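Local structure of acyl-coenzyme A oxidase 1 (Yarrowia lipolytica, 5Y9D) at residues 149-152 with 153-156; 355-358 with 359-362; 627-630 with 631-635. The protein oxidises 2,3-saturated acyl-CoAs to (2E)-enoyl-CoAs with molecular oxygen, using FAD and releasing hydrogen peroxide, in peroxisomal fatty acid beta-oxidation. One frame throughout, in Å; residues are numbered along the deposited sequence.

Contact 1: 149-152 with 153-156; sequences KYWV and KKGA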
ATOM      1  N   LYS A 149      41.704 -10.045  -0.830  1.00 40.70           N
ATOM      2  CA  LYS A 149      42.767  -9.269  -0.172  1.00 44.33           C
ATOM      3  C   LYS A 149      43.219  -8.085  -1.016  1.00 41.49           C
ATOM      4  O   LYS A 149      43.520  -7.018  -0.492  1.00 45.96           O
ATOM      5  CB  LYS A 149      43.970 -10.160   0.164  1.00 47.50           C
ATOM      6  CG  LYS A 149      43.707 -11.042   1.370  1.00 52.16           C
ATOM      7  CD  LYS A 149      44.780 -12.093   1.597  1.00 58.51           C
ATOM      8  CE  LYS A 149      44.750 -12.593   3.042  1.00 63.57           C
ATOM      9  NZ  LYS A 149      45.239 -11.545   3.993  1.00 64.64           N
ATOM     10  N   TYR A 150      43.240  -8.281  -2.324  1.00 37.20           N
ATOM     11  CA  TYR A 150      43.672  -7.252  -3.250  1.00 36.58           C
ATOM     12  C   TYR A 150      42.767  -6.024  -3.255  1.00 35.86           C
ATOM     13  O   TYR A 150      43.249  -4.903  -3.223  1.00 38.44           O
ATOM     14  CB  TYR A 150      43.722  -7.827  -4.658  1.00 37.60           C
ATOM     15  CG  TYR A 150      44.070  -6.783  -5.698  1.00 38.49           C
ATOM     16  CD1 TYR A 150      45.389  -6.426  -5.910  1.00 35.37           C
ATOM     17  CD2 TYR A 150      43.069  -6.159  -6.474  1.00 36.52           C
ATOM     18  CE1 TYR A 150      45.721  -5.486  -6.861  1.00 36.43           C
ATOM     19  CE2 TYR A 150      43.394  -5.208  -7.420  1.00 37.20           C
ATOM     20  CZ  TYR A 150      44.730  -4.877  -7.600  1.00 37.45           C
ATOM     21  OH  TYR A 150      45.121  -3.940  -8.516  1.00 42.77           O
ATOM     22  N   TRP A 151      41.458  -6.244  -3.330  1.00 35.23           N
ATOM     23  CA  TRP A 151      40.512  -5.154  -3.319  1.00 34.78           C
ATOM     24  C   TRP A 151      40.424  -4.576  -1.902  1.00 37.14           C
ATOM     25  O   TRP A 151      40.274  -3.354  -1.730  1.00 36.57           O
ATOM     26  CB  TRP A 151      39.157  -5.601  -3.843  1.00 32.60           C
ATOM     27  CG  TRP A 151      39.190  -6.097  -5.280  1.00 32.45           C
ATOM     28  CD1 TRP A 151      39.008  -7.382  -5.708  1.00 30.45           C
ATOM     29  CD2 TRP A 151      39.408  -5.316  -6.465  1.00 31.12           C
ATOM     30  NE1 TRP A 151      39.115  -7.453  -7.067  1.00 28.81           N
ATOM     31  CE2 TRP A 151      39.366  -6.203  -7.561  1.00 28.74           C
ATOM     32  CE3 TRP A 151      39.658  -3.956  -6.704  1.00 32.60           C
ATOM     33  CZ2 TRP A 151      39.518  -5.777  -8.887  1.00 31.63           C
ATOM     34  CZ3 TRP A 151      39.829  -3.522  -8.043  1.00 32.35           C
ATOM     35  CH2 TRP A 151      39.747  -4.433  -9.113  1.00 32.33           C
ATOM     36  N   VAL A 152      40.540  -5.436  -0.893  1.00 36.02           N
ATOM     37  CA  VAL A 152      40.661  -4.952   0.479  1.00 36.28           C
ATOM     38  C   VAL A 152      41.769  -3.922   0.502  1.00 38.02           C
ATOM     39  O   VAL A 152      41.565  -2.797   0.967  1.00 38.49           O
ATOM     40  CB  VAL A 152      40.999  -6.064   1.511  1.00 32.11           C
ATOM     41  CG1 VAL A 152      41.430  -5.458   2.848  1.00 30.45           C
ATOM     42  CG2 VAL A 152      39.809  -6.978   1.718  1.00 31.63           C
ATOM     43  N   LYS A 153      42.928  -4.299  -0.026  1.00 40.91           N
ATOM     44  CA  LYS A 153      44.101  -3.453   0.123  1.00 45.68           C
ATOM     45  C   LYS A 153      43.921  -2.202  -0.720  1.00 43.74           C
ATOM     46  O   LYS A 153      44.458  -1.160  -0.371  1.00 44.88           O
ATOM     47  CB  LYS A 153      45.430  -4.213  -0.130  1.00 48.69           C
ATOM     48  CG  LYS A 153      46.081  -4.044  -1.496  1.00 56.47           C
ATOM     49  CD  LYS A 153      47.010  -2.828  -1.566  1.00 63.67           C
ATOM     50  CE  LYS A 153      47.348  -2.439  -3.012  1.00 70.46           C
ATOM     51  NZ  LYS A 153      47.735  -1.001  -3.183  1.00 69.39           N
ATOM     52  N   LYS A 154      43.125  -2.274  -1.788  1.00 42.54           N
ATOM     53  CA  LYS A 154      42.841  -1.064  -2.570  1.00 39.57           C
ATOM     54  C   LYS A 154      41.758  -0.163  -1.981  1.00 32.43           C
ATOM     55  O   LYS A 154      41.345   0.769  -2.639  1.00 32.36           O
ATOM     56  CB  LYS A 154      42.566  -1.388  -4.051  1.00 46.70           C
ATOM     57  CG  LYS A 154      43.849  -1.742  -4.811  1.00 52.50           C
ATOM     58  CD  LYS A 154      44.015  -0.982  -6.120  1.00 57.33           C
ATOM     59  CE  LYS A 154      43.024  -1.429  -7.187  1.00 62.95           C
ATOM     60  NZ  LYS A 154      43.596  -1.319  -8.566  1.00 64.82           N
ATOM     61  N   GLY A 155      41.316  -0.427  -0.751  1.00 30.74           N
ATOM     62  CA  GLY A 155      40.409   0.462  -0.018  1.00 27.87           C
ATOM     63  C   GLY A 155      38.980  -0.036   0.108  1.00 28.64           C
ATOM     64  O   GLY A 155      38.153   0.621   0.727  1.00 28.72           O
ATOM     65  N   ALA A 156      38.683  -1.204  -0.459  1.00 27.54           N
ATOM     66  CA  ALA A 156      37.316  -1.668  -0.603  1.00 26.28           C
ATOM     67  C   ALA A 156      36.554  -1.786   0.692  1.00 26.68           C
ATOM     68  O   ALA A 156      35.494  -1.166   0.833  1.00 24.85           O
ATOM     69  CB  ALA A 156      37.293  -2.999  -1.333  1.00 27.58           C
TER
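Lys154 reaches back one helical turn to Tyr150, and its chain can be followed atom by atom. Lys154 CB lies 3.7 Å from Tyr150 O, the carbonyl that also accepts the lysine's backbone N-H. CG stays near that oxygen and sits above one face of the tyrosine ring, offset toward the rim. Bends at chi2, chi3 and chi4 then lay the chain alongside two aromatic side chains: Lys154 CE comes within 3.8 Å of Tyr150 CE2 and 3.9 Å of Trp151 CZ3, meeting both rings obliquely. At the tip, Lys154 NZ donates a 3.0 Å hydrogen bond to Tyr150 OH. With Tyr150 CG anti to the backbone N (chi1 176°), the ring lies alongside Lys154, and its CD2 sits over the centre of one face of the Trp151 ring. Ala156 CB packs 4.1 Å from Trp151 CB, and the alanine also touches Ile136 of helix 122-142 and Phe162. Lys154 is the first residue to leave helical backbone angles, and Gly155 follows with a positive phi of 107°. Gly155 N binds Val152 O at 2.9 Å and Ala156 N binds Trp151 O at 3.0 Å, the paired bonds that define a Schellman motif with glycine at C-prime.

Contact 2: 355-358 with 359-362; sequences PYHQ and RRLL. With FAD (flavin-adenine dinucleotide), chain D.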
ATOM      1  N   PRO A 355     -14.125  -3.496  19.820  1.00 32.44           N
ATOM      2  CA  PRO A 355     -13.626  -4.821  19.351  1.00 31.82           C
ATOM      3  C   PRO A 355     -13.119  -4.956  17.900  1.00 32.26           C
ATOM      4  O   PRO A 355     -12.180  -5.759  17.661  1.00 34.63           O
ATOM      5  CB  PRO A 355     -14.812  -5.757  19.580  1.00 30.66           C
ATOM      6  CG  PRO A 355     -15.540  -5.135  20.734  1.00 31.88           C
ATOM      7  CD  PRO A 355     -15.328  -3.631  20.664  1.00 31.88           C
ATOM      8  N   TYR A 356     -13.662  -4.205  16.951  1.00 30.35           N
ATOM      9  CA  TYR A 356     -13.156  -4.302  15.571  1.00 33.39           C
ATOM     10  C   TYR A 356     -11.723  -3.777  15.412  1.00 32.92           C
ATOM     11  O   TYR A 356     -10.923  -4.327  14.646  1.00 34.40           O
ATOM     12  CB  TYR A 356     -14.056  -3.621  14.514  1.00 34.34           C
ATOM     13  CG  TYR A 356     -13.764  -4.196  13.135  1.00 37.30           C
ATOM     14  CD1 TYR A 356     -13.949  -5.558  12.886  1.00 38.18           C
ATOM     15  CD2 TYR A 356     -13.254  -3.410  12.115  1.00 38.61           C
ATOM     16  CE1 TYR A 356     -13.659  -6.110  11.653  1.00 41.17           C
ATOM     17  CE2 TYR A 356     -12.970  -3.951  10.866  1.00 39.44           C
ATOM     18  CZ  TYR A 356     -13.172  -5.301  10.637  1.00 42.06           C
ATOM     19  OH  TYR A 356     -12.882  -5.872   9.408  1.00 40.64           O
ATOM     20  N   HIS A 357     -11.414  -2.723  16.145  1.00 32.35           N
ATOM     21  CA  HIS A 357     -10.112  -2.085  16.085  1.00 30.66           C
ATOM     22  C   HIS A 357      -9.084  -3.036  16.653  1.00 30.99           C
ATOM     23  O   HIS A 357      -7.964  -3.119  16.152  1.00 31.39           O
ATOM     24  CB  HIS A 357     -10.157  -0.768  16.860  1.00 31.23           C
ATOM     25  CG  HIS A 357      -9.131   0.232  16.431  1.00 31.84           C
ATOM     26  ND1 HIS A 357      -9.327   1.091  15.371  1.00 32.89           N
ATOM     27  CD2 HIS A 357      -7.913   0.528  16.930  1.00 30.81           C
ATOM     28  CE1 HIS A 357      -8.270   1.865  15.229  1.00 32.66           C
ATOM     29  NE2 HIS A 357      -7.394   1.537  16.162  1.00 33.94           N
ATOM     30  N   GLN A 358      -9.479  -3.790  17.671  1.00 31.03           N
ATOM     31  CA  GLN A 358      -8.608  -4.786  18.246  1.00 33.80           C
ATOM     32  C   GLN A 358      -8.289  -5.832  17.186  1.00 35.86           C
ATOM     33  O   GLN A 358      -7.117  -6.176  16.937  1.00 40.68           O
ATOM     34  CB  GLN A 358      -9.281  -5.460  19.443  1.00 36.77           C
ATOM     35  CG  GLN A 358      -9.718  -4.487  20.535  1.00 36.28           C
ATOM     36  CD  GLN A 358     -10.226  -5.179  21.782  1.00 36.48           C
ATOM     37  OE1 GLN A 358     -10.412  -6.387  21.811  1.00 38.12           O
ATOM     38  NE2 GLN A 358     -10.466  -4.403  22.820  1.00 37.33           N
ATOM     39  N   ARG A 359      -9.314  -6.331  16.518  1.00 34.47           N
ATOM     40  CA  ARG A 359      -9.031  -7.342  15.518  1.00 35.55           C
ATOM     41  C   ARG A 359      -8.289  -6.761  14.281  1.00 32.52           C
ATOM     42  O   ARG A 359      -7.598  -7.487  13.596  1.00 30.12           O
ATOM     43  CB  ARG A 359     -10.280  -8.144  15.167  1.00 38.84           C
ATOM     44  CG  ARG A 359     -10.978  -7.717  13.904  1.00 44.60           C
ATOM     45  CD  ARG A 359     -12.270  -8.506  13.731  1.00 47.95           C
ATOM     46  NE  ARG A 359     -12.058  -9.939  13.515  1.00 45.79           N
ATOM     47  CZ  ARG A 359     -12.375 -10.906  14.376  1.00 46.49           C
ATOM     48  NH1 ARG A 359     -12.150 -12.162  14.041  1.00 49.67           N
ATOM     49  NH2 ARG A 359     -12.913 -10.641  15.554  1.00 45.56           N
ATOM     50  N   ARG A 360      -8.386  -5.462  14.017  1.00 29.93           N
ATOM     51  CA  ARG A 360      -7.562  -4.889  12.974  1.00 30.63           C
ATOM     52  C   ARG A 360      -6.094  -4.938  13.396  1.00 32.95           C
ATOM     53  O   ARG A 360      -5.238  -5.301  12.573  1.00 32.89           O
ATOM     54  CB  ARG A 360      -7.953  -3.457  12.638  1.00 30.57           C
ATOM     55  CG  ARG A 360      -9.288  -3.311  11.933  1.00 29.93           C
ATOM     56  CD  ARG A 360      -9.809  -1.882  12.095  1.00 30.61           C
ATOM     57  NE  ARG A 360      -8.965  -0.946  11.371  1.00 31.73           N
ATOM     58  CZ  ARG A 360      -9.242   0.336  11.151  1.00 31.39           C
ATOM     59  NH1 ARG A 360     -10.351   0.905  11.624  1.00 30.49           N
ATOM     60  NH2 ARG A 360      -8.381   1.062  10.447  1.00 31.28           N
ATOM     61  N   LEU A 361      -5.792  -4.640  14.668  1.00 31.28           N
ATOM     62  CA  LEU A 361      -4.383  -4.444  15.036  1.00 32.89           C
ATOM     63  C   LEU A 361      -3.682  -5.566  15.787  1.00 30.24           C
ATOM     64  O   LEU A 361      -2.527  -5.862  15.502  1.00 25.73           O
ATOM     65  CB  LEU A 361      -4.216  -3.151  15.808  1.00 34.98           C
ATOM     66  CG  LEU A 361      -4.668  -1.912  15.025  1.00 37.41           C
ATOM     67  CD1 LEU A 361      -4.580  -0.698  15.938  1.00 37.86           C
ATOM     68  CD2 LEU A 361      -3.870  -1.712  13.735  1.00 37.30           C
ATOM     69  N   LEU A 362      -4.367  -6.173  16.745  1.00 30.66           N
ATOM     70  CA  LEU A 362      -3.708  -7.098  17.666  1.00 30.82           C
ATOM     71  C   LEU A 362      -3.218  -8.388  16.993  1.00 31.64           C
ATOM     72  O   LEU A 362      -2.160  -8.937  17.335  1.00 32.70           O
ATOM     73  CB  LEU A 362      -4.638  -7.387  18.842  1.00 31.01           C
ATOM     74  CG  LEU A 362      -4.955  -6.131  19.680  1.00 31.42           C
ATOM     75  CD1 LEU A 362      -5.710  -6.496  20.950  1.00 30.91           C
ATOM     76  CD2 LEU A 362      -3.694  -5.345  20.047  1.00 31.46           C
TER
HETATM   77  PA  FAD D 701     -11.404   8.993  13.584  1.00 29.09           P
HETATM   78  O1A FAD D 701     -10.855   9.372  14.898  1.00 30.47           O
HETATM   79  O2A FAD D 701     -12.821   9.185  13.277  1.00 29.51           O
HETATM   80  O5B FAD D 701     -11.038   7.480  13.402  1.00 29.18           O
HETATM   81  C5B FAD D 701      -9.872   6.929  13.976  1.00 26.66           C
HETATM   82  C4B FAD D 701      -9.841   5.434  13.745  1.00 28.30           C
HETATM   83  O4B FAD D 701     -10.681   4.785  14.689  1.00 26.40           O
HETATM   84  C3B FAD D 701     -10.347   5.082  12.363  1.00 29.05           C
HETATM   85  O3B FAD D 701      -9.495   4.107  11.795  1.00 29.04           O
HETATM   86  C2B FAD D 701     -11.720   4.505  12.592  1.00 29.08           C
HETATM   87  O2B FAD D 701     -11.995   3.392  11.755  1.00 27.75           O
HETATM   88  C1B FAD D 701     -11.718   4.069  14.036  1.00 27.95           C
HETATM   89  N9A FAD D 701     -13.057   4.344  14.586  1.00 29.10           N
HETATM   90  C8A FAD D 701     -13.624   5.537  14.749  1.00 28.96           C
HETATM   91  N7A FAD D 701     -14.859   5.407  15.256  1.00 28.10           N
HETATM   92  C5A FAD D 701     -15.105   4.104  15.411  1.00 28.93           C
HETATM   93  C6A FAD D 701     -16.216   3.255  15.893  1.00 28.03           C
HETATM   94  N6A FAD D 701     -17.358   3.790  16.334  1.00 28.64           N
HETATM   95  N1A FAD D 701     -16.061   1.930  15.884  1.00 29.79           N
HETATM   96  C2A FAD D 701     -14.937   1.378  15.455  1.00 28.20           C
HETATM   97  N3A FAD D 701     -13.900   2.077  15.011  1.00 27.75           N
HETATM   98  C4A FAD D 701     -13.913   3.413  14.962  1.00 28.67           C
HETATM   99  N1  FAD D 701     -12.037  17.773   6.940  1.00 35.95           N
HETATM  100  C2  FAD D 701     -12.706  18.886   6.647  1.00 34.59           C
HETATM  101  O2  FAD D 701     -13.630  19.217   7.377  1.00 33.41           O
HETATM  102  N3  FAD D 701     -12.414  19.650   5.615  1.00 33.74           N
HETATM  103  C4  FAD D 701     -11.437  19.346   4.793  1.00 33.52           C
HETATM  104  O4  FAD D 701     -11.196  20.080   3.846  1.00 38.69           O
HETATM  105  C4X FAD D 701     -10.647  18.139   5.031  1.00 32.74           C
HETATM  106  N5  FAD D 701      -9.647  17.778   4.231  1.00 33.06           N
HETATM  107  C5X FAD D 701      -8.950  16.672   4.486  1.00 35.37           C
HETATM  108  C6  FAD D 701      -7.917  16.345   3.648  1.00 37.03           C
HETATM  109  C7  FAD D 701      -7.183  15.220   3.884  1.00 37.91           C
HETATM  110  C7M FAD D 701      -6.065  14.864   2.959  1.00 40.49           C
HETATM  111  C8  FAD D 701      -7.505  14.366   5.041  1.00 39.58           C
HETATM  112  C8M FAD D 701      -6.693  13.135   5.292  1.00 38.69           C
HETATM  113  C9  FAD D 701      -8.545  14.686   5.886  1.00 37.85           C
HETATM  114  C9A FAD D 701      -9.276  15.821   5.646  1.00 35.33           C
HETATM  115  N10 FAD D 701     -10.331  16.175   6.485  1.00 35.70           N
HETATM  116  C10 FAD D 701     -11.021  17.344   6.194  1.00 33.85           C
HETATM  117  C1' FAD D 701     -10.681  15.377   7.651  1.00 35.70           C
HETATM  118  C2' FAD D 701     -11.164  13.997   7.288  1.00 33.73           C
HETATM  119  O2' FAD D 701     -12.530  14.126   6.974  1.00 33.41           O
HETATM  120  C3' FAD D 701     -11.012  13.080   8.484  1.00 33.77           C
HETATM  121  O3' FAD D 701      -9.735  12.485   8.410  1.00 30.67           O
HETATM  122  C4' FAD D 701     -12.054  11.974   8.540  1.00 36.68           C
HETATM  123  O4' FAD D 701     -13.334  12.485   8.192  1.00 36.18           O
HETATM  124  C5' FAD D 701     -12.183  11.408   9.934  1.00 38.60           C
HETATM  125  O5' FAD D 701     -10.925  10.977  10.393  1.00 38.84           O
HETATM  126  P   FAD D 701     -10.561  11.101  11.898  1.00 32.23           P
HETATM  127  O1P FAD D 701      -9.203  11.614  11.971  1.00 39.91           O
HETATM  128  O2P FAD D 701     -11.648  11.806  12.572  1.00 39.24           O
HETATM  129  O3P FAD D 701     -10.537   9.614  12.408  1.00 33.09           O
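Arg360 NH1 sits beside His357 and is shared by two hydroxyls of the adenosine ribose of FAD. It donates a hydrogen bond of 3.0 Å to FAD O2B, which meets the guanidinium at its edge and in its plane, and a weak one of 3.3 Å to FAD O3B. His357 lies over one face of the same guanidinium, with ND1 3.9 Å from Arg360 NH1 and the two planes 61° apart. A bend at chi3 (67°) in an otherwise extended arginine chain turns the head toward the sugar. Leu361 CD1 lies 3.6 Å from His357 NE2, the two side chains running side by side. All this happens on the first turns of helix 355-391, in a cofactor site built at a subunit interface as in the acyl-CoA dehydrogenase fold: Arg337 of this chain also binds the FAD, as do Thr169 and Asp466 of the second subunit. Tyr356 belongs to that interface too, its ring stacked on Phe562 of the second subunit. Within the helix, Arg359 CD rests 3.5 Å from Tyr356 CE1, while Arg360 CD approaches Tyr356 CD2 at 3.8 Å. The Arg359 guanidinium is turned only 15° from the tyrosine plane and forms salt bridges with Glu605 and Asp630. On the backbone, Gln358 O takes two N-H groups, firmly that of Leu362 at 2.8 Å and weakly that of Leu361, while the side-chain NE2 of Gln358 hydrogen-bonds to Ile352 O.

Contact 3: 627-630 with 631-635; sequences SLVD and ELCVA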
ATOM      1  N   SER A 627     -15.223 -16.324  17.747  1.00 44.99           N
ATOM      2  CA  SER A 627     -15.383 -15.978  19.160  1.00 45.73           C
ATOM      3  C   SER A 627     -14.064 -16.019  19.922  1.00 46.14           C
ATOM      4  O   SER A 627     -13.788 -15.129  20.745  1.00 44.01           O
ATOM      5  CB  SER A 627     -16.355 -16.950  19.859  1.00 46.69           C
ATOM      6  OG  SER A 627     -17.698 -16.577  19.655  1.00 49.41           O
ATOM      7  N   LEU A 628     -13.291 -17.084  19.695  1.00 42.68           N
ATOM      8  CA  LEU A 628     -11.981 -17.224  20.325  1.00 45.85           C
ATOM      9  C   LEU A 628     -11.019 -16.058  19.972  1.00 42.64           C
ATOM     10  O   LEU A 628     -10.331 -15.542  20.831  1.00 38.47           O
ATOM     11  CB  LEU A 628     -11.348 -18.584  19.967  1.00 46.85           C
ATOM     12  CG  LEU A 628     -12.018 -19.850  20.525  1.00 48.69           C
ATOM     13  CD1 LEU A 628     -11.148 -21.072  20.261  1.00 49.80           C
ATOM     14  CD2 LEU A 628     -12.314 -19.752  22.019  1.00 48.40           C
ATOM     15  N   VAL A 629     -10.991 -15.658  18.707  1.00 41.27           N
ATOM     16  CA  VAL A 629     -10.220 -14.496  18.281  1.00 44.47           C
ATOM     17  C   VAL A 629     -10.627 -13.265  19.097  1.00 44.03           C
ATOM     18  O   VAL A 629      -9.769 -12.592  19.681  1.00 41.76           O
ATOM     19  CB  VAL A 629     -10.385 -14.257  16.758  1.00 45.78           C
ATOM     20  CG1 VAL A 629     -10.037 -12.827  16.361  1.00 46.09           C
ATOM     21  CG2 VAL A 629      -9.553 -15.271  15.984  1.00 44.56           C
ATOM     22  N   ASP A 630     -11.931 -13.001  19.143  1.00 43.77           N
ATOM     23  CA  ASP A 630     -12.511 -11.969  20.010  1.00 45.85           C
ATOM     24  C   ASP A 630     -12.037 -12.038  21.473  1.00 47.67           C
ATOM     25  O   ASP A 630     -11.720 -10.995  22.070  1.00 46.82           O
ATOM     26  CB  ASP A 630     -14.034 -12.061  19.977  1.00 50.33           C
ATOM     27  CG  ASP A 630     -14.628 -11.729  18.603  1.00 55.85           C
ATOM     28  OD1 ASP A 630     -13.964 -11.948  17.567  1.00 58.69           O
ATOM     29  OD2 ASP A 630     -15.777 -11.246  18.563  1.00 65.72           O
ATOM     30  N   GLU A 631     -11.990 -13.244  22.052  1.00 45.33           N
ATOM     31  CA  GLU A 631     -11.514 -13.415  23.435  1.00 45.19           C
ATOM     32  C   GLU A 631     -10.044 -13.089  23.571  1.00 41.79           C
ATOM     33  O   GLU A 631      -9.625 -12.400  24.495  1.00 47.95           O
ATOM     34  CB  GLU A 631     -11.678 -14.856  23.942  1.00 47.14           C
ATOM     35  CG  GLU A 631     -13.035 -15.238  24.493  1.00 50.21           C
ATOM     36  CD  GLU A 631     -13.117 -16.727  24.884  1.00 52.77           C
ATOM     37  OE1 GLU A 631     -12.221 -17.227  25.619  1.00 51.33           O
ATOM     38  OE2 GLU A 631     -14.091 -17.394  24.463  1.00 47.43           O
ATOM     39  N   LEU A 632      -9.253 -13.659  22.683  1.00 41.65           N
ATOM     40  CA  LEU A 632      -7.793 -13.506  22.710  1.00 37.71           C
ATOM     41  C   LEU A 632      -7.376 -12.033  22.554  1.00 35.50           C
ATOM     42  O   LEU A 632      -6.399 -11.577  23.181  1.00 31.04           O
ATOM     43  CB  LEU A 632      -7.175 -14.388  21.615  1.00 35.32           C
ATOM     44  CG  LEU A 632      -7.157 -15.882  21.993  1.00 35.27           C
ATOM     45  CD1 LEU A 632      -6.862 -16.767  20.812  1.00 35.00           C
ATOM     46  CD2 LEU A 632      -6.109 -16.158  23.061  1.00 36.27           C
ATOM     47  N   CYS A 633      -8.143 -11.314  21.731  1.00 34.69           N
ATOM     48  CA  CYS A 633      -7.930  -9.899  21.464  1.00 36.36           C
ATOM     49  C   CYS A 633      -8.154  -9.126  22.759  1.00 39.49           C
ATOM     50  O   CYS A 633      -7.306  -8.338  23.194  1.00 42.32           O
ATOM     51  CB  CYS A 633      -8.892  -9.393  20.378  1.00 35.87           C
ATOM     52  SG  CYS A 633      -8.496  -9.758  18.633  1.00 37.81           S
ATOM     53  N   VAL A 634      -9.293  -9.373  23.385  1.00 40.01           N
ATOM     54  CA  VAL A 634      -9.647  -8.702  24.623  1.00 40.41           C
ATOM     55  C   VAL A 634      -8.565  -8.935  25.659  1.00 36.34           C
ATOM     56  O   VAL A 634      -8.159  -8.021  26.370  1.00 38.34           O
ATOM     57  CB  VAL A 634     -11.010  -9.198  25.169  1.00 42.96           C
ATOM     58  CG1 VAL A 634     -11.271  -8.652  26.565  1.00 42.39           C
ATOM     59  CG2 VAL A 634     -12.140  -8.777  24.240  1.00 44.42           C
ATOM     60  N   ALA A 635      -8.078 -10.150  25.746  1.00 33.03           N
ATOM     61  CA  ALA A 635      -6.999 -10.424  26.701  1.00 33.82           C
ATOM     62  C   ALA A 635      -5.678  -9.740  26.315  1.00 34.43           C
ATOM     63  O   ALA A 635      -4.950  -9.254  27.167  1.00 39.77           O
ATOM     64  CB  ALA A 635      -6.796 -11.919  26.846  1.00 32.13           C
TER
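With Leu628 CG and Glu631 CG each anti to their own carbonyl carbon (chi1 -67° and -84°), the two side chains leave the helix in the same direction and lie alongside one another. Glu631 then continues extended, and its OE2 comes 3.8 Å from Leu628 CD2. The same OE2 forms a salt bridge with Arg513, which itself touches Leu628. A second pairing relies on Val629, whose chi1 of 159° carries CG1 anti to the backbone N and brings it 4.1 Å from Cys633 SG, a loose apolar contact one turn on. Farther along, Val634 CG2 lies 3.1 Å from Asp630 O, a carbonyl that also accepts the Val634 N-H at 3.2 Å. Regular helical bonds run beneath these side chains: Leu632 N meets Leu628 O at 2.9 Å, and Cys633 N meets Val629 O at the same distance. The arrangement is that of an amphipathic helix, 619-637. Leu628 and Leu632 pack on Leu601 of helix 589-606, Leu628 also touches Leu516 of helix 513-516, and Cys633 and Val634 face Gln358 of helix 355-391. Asp630, whose OD1 is salt-bridged to Arg359 of helix 355-391, also packs against Glu556 of the second subunit.

Overall arrangement
From the N terminus, the three contacts follow in series; none nests within or crosses another, and each joins consecutive residues, so none closes a long loop. Contact 1 ends helix 145-153 in the N-terminal family region and leads into the loop before strand 166-167. It stands apart: its centre is 53 Å from that of contact 2 and 58 Å from that of contact 3, on the opposite side of the chain's centre. Contacts 2 and 3 are neighbours, with centres 10 Å apart, although more than 260 residues separate them. There helix 355-391, which reaches the FAD, lies against helix 619-637, thereby joining the C-alpha1 region to the C-terminal helical region.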